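Local coordinates for protein putative acyl-CoA thioester hydrolase HI0827 (PDB 1YLI) that binds coenzyme A and probably hydrolyses a broad range of acyl-CoA thioesters, working as a hexamer of hotdog-fold subunits, at residues Q41-G46 / F119-V124. Sequence-based numbering, arbitrary orientation.
Sequences QMDMGG and FTFVAV. With COA (coenzyme A), chain H.
The carboxylate of Asp-43 lies beside two phenylalanine rings of strand 111-123, with OD1 3.4 Å from Phe-119 CD2 and 3.7 Å from Phe-121 CE1, although no hydrogen bond joins the two segments. Its oxygens find their partners elsewhere: OD1 is hydrogen-bonded to Thr-60 OG1, and OD2 to Gly-36 N of the second subunit. CG stands anti to the backbone N (chi1 -170°), which brings the carboxylate alongside the CD2-CE2 side of the Phe-119 ring, the two planes 36° apart. The same ring receives an off-centre CH-pi contact, Asp-43 CA being 4.2 Å from its centroid. Met-42 packs its CB 3.5 Å from Phe-119 CE1, while its CE reaches the ring edge in plane. Two residues on along the strand, Phe-121 meets helix backbone: the Asp-43 O lies at its edge, 3.6 Å from CZ, and Gly-46 C is equally near that CZ. Gly-46 has no side chain, and the ring closes directly on its main chain. Thr-120 and Val-122, alternating with the phenylalanines, turn to coenzyme A; Val-122 CG2 is 3.3 Å from COA O4B. This is the hotdog arrangement, helix 35-54 lying against the antiparallel sheet, its axis locally crossing the strand at -47°, with strands 91-101 and 58-67 flanking strand 111-123.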
ATOM      1  N   GLN B  41      12.046  -5.293  -7.849  1.00 33.16           N
ATOM      2  CA  GLN B  41      11.524  -5.178  -9.209  1.00 33.44           C
ATOM      3  C   GLN B  41      12.260  -6.129 -10.162  1.00 33.61           C
ATOM      4  O   GLN B  41      11.610  -6.737 -11.004  1.00 32.06           O
ATOM      5  CB  GLN B  41      11.699  -3.759  -9.746  1.00 33.71           C
ATOM      6  CG  GLN B  41      10.786  -2.737  -9.095  1.00 32.18           C
ATOM      7  CD  GLN B  41       9.394  -2.822  -9.681  1.00 34.63           C
ATOM      8  OE1 GLN B  41       9.196  -2.616 -10.889  1.00 37.03           O
ATOM      9  NE2 GLN B  41       8.440  -3.199  -8.856  1.00 34.68           N
ATOM     10  N   MET B  42      13.586  -6.238  -9.997  1.00 33.18           N
ATOM     11  CA  MET B  42      14.407  -7.162 -10.792  1.00 34.91           C
ATOM     12  C   MET B  42      13.980  -8.620 -10.626  1.00 34.10           C
ATOM     13  O   MET B  42      13.836  -9.352 -11.586  1.00 31.97           O
ATOM     14  CB  MET B  42      15.889  -7.050 -10.413  1.00 34.77           C
ATOM     15  CG  MET B  42      16.508  -5.684 -10.774  1.00 36.85           C
ATOM     16  SD  MET B  42      18.113  -5.496 -10.030  1.00 38.73           S
ATOM     17  CE  MET B  42      19.044  -6.257 -11.336  1.00 32.03           C
ATOM     18  N   ASP B  43      13.779  -9.023  -9.388  1.00 33.52           N
ATOM     19  CA  ASP B  43      13.394 -10.385  -9.084  1.00 34.11           C
ATOM     20  C   ASP B  43      11.998 -10.721  -9.637  1.00 35.06           C
ATOM     21  O   ASP B  43      11.782 -11.800 -10.209  1.00 34.48           O
ATOM     22  CB  ASP B  43      13.416 -10.549  -7.564  1.00 34.59           C
ATOM     23  CG  ASP B  43      13.274 -12.002  -7.121  1.00 37.99           C
ATOM     24  OD1 ASP B  43      14.087 -12.846  -7.527  1.00 41.86           O
ATOM     25  OD2 ASP B  43      12.371 -12.298  -6.348  1.00 39.61           O
ATOM     26  N   MET B  44      11.037  -9.827  -9.365  1.00 35.33           N
ATOM     27  CA  MET B  44       9.677  -9.953  -9.848  1.00 36.14           C
ATOM     28  C   MET B  44       9.633  -9.987 -11.381  1.00 35.07           C
ATOM     29  O   MET B  44       8.937 -10.838 -11.981  1.00 33.74           O
ATOM     30  CB  MET B  44       8.868  -8.748  -9.310  0.50 36.85           C
ATOM     31  CG  MET B  44       7.343  -8.859  -9.299  0.50 40.92           C
ATOM     32  SD  MET B  44       6.634  -9.341  -7.698  0.50 46.15           S
ATOM     33  CE  MET B  44       7.362 -10.943  -7.522  0.50 47.17           C
ATOM     34  N   GLY B  45      10.367  -9.081 -12.017  1.00 33.81           N
ATOM     35  CA  GLY B  45      10.359  -8.982 -13.458  1.00 33.23           C
ATOM     36  C   GLY B  45      11.093 -10.174 -14.062  1.00 34.13           C
ATOM     37  O   GLY B  45      10.578 -10.787 -14.982  1.00 33.84           O
ATOM     38  N   GLY B  46      12.293 -10.500 -13.554  1.00 34.73           N
ATOM     39  CA  GLY B  46      13.039 -11.685 -14.063  1.00 33.52           C
ATOM     40  C   GLY B  46      12.195 -12.960 -14.021  1.00 33.57           C
ATOM     41  O   GLY B  46      12.142 -13.724 -14.985  1.00 34.59           O
ATOM     42  N   PHE B 119      19.887 -13.449 -12.008  1.00 32.44           N
ATOM     43  CA  PHE B 119      19.096 -14.177 -11.049  1.00 33.01           C
ATOM     44  C   PHE B 119      19.031 -15.643 -11.436  1.00 32.85           C
ATOM     45  O   PHE B 119      18.848 -15.961 -12.618  1.00 31.89           O
ATOM     46  CB  PHE B 119      17.676 -13.595 -11.009  1.00 34.04           C
ATOM     47  CG  PHE B 119      17.580 -12.288 -10.273  1.00 35.44           C
ATOM     48  CD1 PHE B 119      18.028 -11.107 -10.861  1.00 38.57           C
ATOM     49  CD2 PHE B 119      17.056 -12.235  -9.005  1.00 33.77           C
ATOM     50  CE1 PHE B 119      17.966  -9.892 -10.172  1.00 39.94           C
ATOM     51  CE2 PHE B 119      16.978 -11.038  -8.332  1.00 34.06           C
ATOM     52  CZ  PHE B 119      17.438  -9.855  -8.922  1.00 35.98           C
ATOM     53  N   THR B 120      19.168 -16.528 -10.439  1.00 31.25           N
ATOM     54  CA  THR B 120      18.920 -17.943 -10.647  1.00 30.91           C
ATOM     55  C   THR B 120      17.600 -18.356 -10.023  1.00 31.87           C
ATOM     56  O   THR B 120      17.405 -18.208  -8.801  1.00 31.33           O
ATOM     57  CB  THR B 120      20.029 -18.813 -10.085  1.00 30.77           C
ATOM     58  OG1 THR B 120      21.261 -18.338 -10.622  1.00 29.72           O
ATOM     59  CG2 THR B 120      19.831 -20.273 -10.534  1.00 30.42           C
ATOM     60  N   PHE B 121      16.699 -18.849 -10.873  1.00 31.33           N
ATOM     61  CA  PHE B 121      15.399 -19.319 -10.436  1.00 31.34           C
ATOM     62  C   PHE B 121      15.341 -20.828 -10.601  1.00 32.16           C
ATOM     63  O   PHE B 121      16.077 -21.409 -11.414  1.00 32.24           O
ATOM     64  CB  PHE B 121      14.282 -18.723 -11.277  1.00 30.80           C
ATOM     65  CG  PHE B 121      14.223 -17.226 -11.264  1.00 33.47           C
ATOM     66  CD1 PHE B 121      13.526 -16.554 -10.259  1.00 33.45           C
ATOM     67  CD2 PHE B 121      14.810 -16.478 -12.285  1.00 31.32           C
ATOM     68  CE1 PHE B 121      13.448 -15.179 -10.264  1.00 34.71           C
ATOM     69  CE2 PHE B 121      14.727 -15.082 -12.296  1.00 34.07           C
ATOM     70  CZ  PHE B 121      14.056 -14.437 -11.271  1.00 34.08           C
ATOM     71  N   VAL B 122      14.461 -21.469  -9.829  1.00 32.16           N
ATOM     72  CA  VAL B 122      14.282 -22.920  -9.889  1.00 31.38           C
ATOM     73  C   VAL B 122      12.791 -23.195 -10.072  1.00 30.72           C
ATOM     74  O   VAL B 122      11.961 -22.622  -9.365  1.00 29.71           O
ATOM     75  CB  VAL B 122      14.803 -23.635  -8.622  1.00 31.47           C
ATOM     76  CG1 VAL B 122      14.454 -25.135  -8.660  1.00 32.33           C
ATOM     77  CG2 VAL B 122      16.319 -23.504  -8.491  1.00 33.28           C
ATOM     78  N   ALA B 123      12.468 -24.063 -11.028  1.00 30.89           N
ATOM     79  CA  ALA B 123      11.106 -24.487 -11.271  1.00 31.04           C
ATOM     80  C   ALA B 123      10.720 -25.444 -10.152  1.00 31.37           C
ATOM     81  O   ALA B 123      11.437 -26.420  -9.896  1.00 31.65           O
ATOM     82  CB  ALA B 123      11.001 -25.172 -12.676  1.00 30.79           C
ATOM     83  N   VAL B 124       9.612 -25.156  -9.464  1.00 31.62           N
ATOM     84  CA  VAL B 124       9.181 -25.973  -8.324  1.00 31.45           C
ATOM     85  C   VAL B 124       7.752 -26.426  -8.493  1.00 32.20           C
ATOM     86  O   VAL B 124       7.018 -25.844  -9.283  1.00 31.69           O
ATOM     87  CB  VAL B 124       9.296 -25.226  -6.983  1.00 31.46           C
ATOM     88  CG1 VAL B 124      10.760 -25.114  -6.560  1.00 33.28           C
ATOM     89  CG2 VAL B 124       8.625 -23.857  -7.038  1.00 29.18           C
TER
HETATM   90  N1A COA H 156      23.211 -21.142  -6.628  0.50 32.18           N
HETATM   91  C2A COA H 156      22.949 -21.357  -7.968  0.50 32.55           C
HETATM   92  N3A COA H 156      22.194 -22.464  -8.329  0.50 33.49           N
HETATM   93  C4A COA H 156      21.694 -23.313  -7.373  0.50 32.85           C
HETATM   94  C5A COA H 156      21.959 -23.093  -6.028  0.50 31.70           C
HETATM   95  C6A COA H 156      22.716 -21.998  -5.657  0.50 32.09           C
HETATM   96  N6A COA H 156      22.780 -21.687  -4.363  0.50 32.62           N
HETATM   97  N7A COA H 156      21.363 -24.059  -5.291  0.50 31.84           N
HETATM   98  C8A COA H 156      20.741 -24.903  -6.144  0.50 33.00           C
HETATM   99  N9A COA H 156      20.934 -24.458  -7.429  0.50 31.92           N
HETATM  100  C1B COA H 156      20.442 -25.114  -8.633  0.50 31.70           C
HETATM  101  C2B COA H 156      20.967 -26.544  -8.769  0.50 32.29           C
HETATM  102  O2B COA H 156      22.210 -26.612  -9.421  0.50 32.85           O
HETATM  103  C3B COA H 156      19.849 -27.250  -9.522  0.50 32.13           C
HETATM  104  O3B COA H 156      20.071 -27.072 -10.899  0.50 30.29           O
HETATM  105  P3B COA H 156      19.551 -27.968 -12.123  0.50 29.94           P
HETATM  106  O7A COA H 156      20.635 -28.952 -12.394  0.50 27.76           O
HETATM  107  O8A COA H 156      19.400 -27.066 -13.314  0.50 30.55           O
HETATM  108  O9A COA H 156      18.232 -28.656 -11.864  0.50 26.86           O
HETATM  109  C4B COA H 156      18.606 -26.483  -9.071  0.50 32.56           C
HETATM  110  O4B COA H 156      19.058 -25.275  -8.465  0.50 30.55           O
HETATM  111  C5B COA H 156      17.771 -27.293  -8.078  0.50 34.21           C
HETATM  112  O5B COA H 156      18.623 -27.742  -7.037  0.50 36.34           O
HETATM  113  P1A COA H 156      18.307 -29.080  -6.222  0.50 36.41           P
HETATM  114  O1A COA H 156      19.599 -29.583  -5.608  0.50 36.80           O
HETATM  115  O2A COA H 156      17.668 -30.127  -7.101  0.50 36.87           O
HETATM  116  O3A COA H 156      17.269 -28.665  -5.059  0.50 35.97           O
HETATM  117  P2A COA H 156      17.806 -27.970  -3.707  0.50 34.37           P
HETATM  118  O4A COA H 156      19.203 -27.435  -3.967  0.50 34.12           O
HETATM  119  O5A COA H 156      17.777 -28.905  -2.537  0.50 31.36           O
HETATM  120  O6A COA H 156      16.806 -26.749  -3.471  0.50 33.29           O
HETATM  121  CBP COA H 156      15.088 -25.254  -3.882  0.50 31.75           C
HETATM  122  CCP COA H 156      16.281 -25.953  -4.509  0.50 32.06           C
HETATM  123  CDP COA H 156      14.596 -24.189  -4.836  0.50 33.02           C
HETATM  124  CEP COA H 156      13.966 -26.280  -3.745  0.50 31.05           C
HETATM  125  CAP COA H 156      15.482 -24.659  -2.499  0.50 33.00           C
HETATM  126  OAP COA H 156      16.807 -24.149  -2.408  0.50 33.49           O
HETATM  127  C9P COA H 156      14.489 -23.696  -1.882  0.50 31.82           C
HETATM  128  O9P COA H 156      13.146 -24.077  -1.742  0.50 33.85           O
HETATM  129  N8P COA H 156      14.922 -22.512  -1.477  0.50 30.78           N
HETATM  130  C7P COA H 156      13.990 -21.440  -1.147  0.50 32.04           C
HETATM  131  C6P COA H 156      13.707 -20.589  -2.366  0.50 30.21           C
HETATM  132  C5P COA H 156      12.842 -19.409  -2.010  0.50 32.98           C
HETATM  133  O5P COA H 156      11.718 -19.572  -1.504  0.50 32.45           O
HETATM  134  N4P COA H 156      13.380 -18.211  -2.299  0.50 34.71           N
HETATM  135  C3P COA H 156      12.713 -16.929  -2.171  0.50 31.59           C
HETATM  136  C2P COA H 156      12.507 -16.449  -0.731  0.50 34.15           C
HETATM  137  S1P COA H 156      13.454 -17.364   0.506  0.50 34.75           S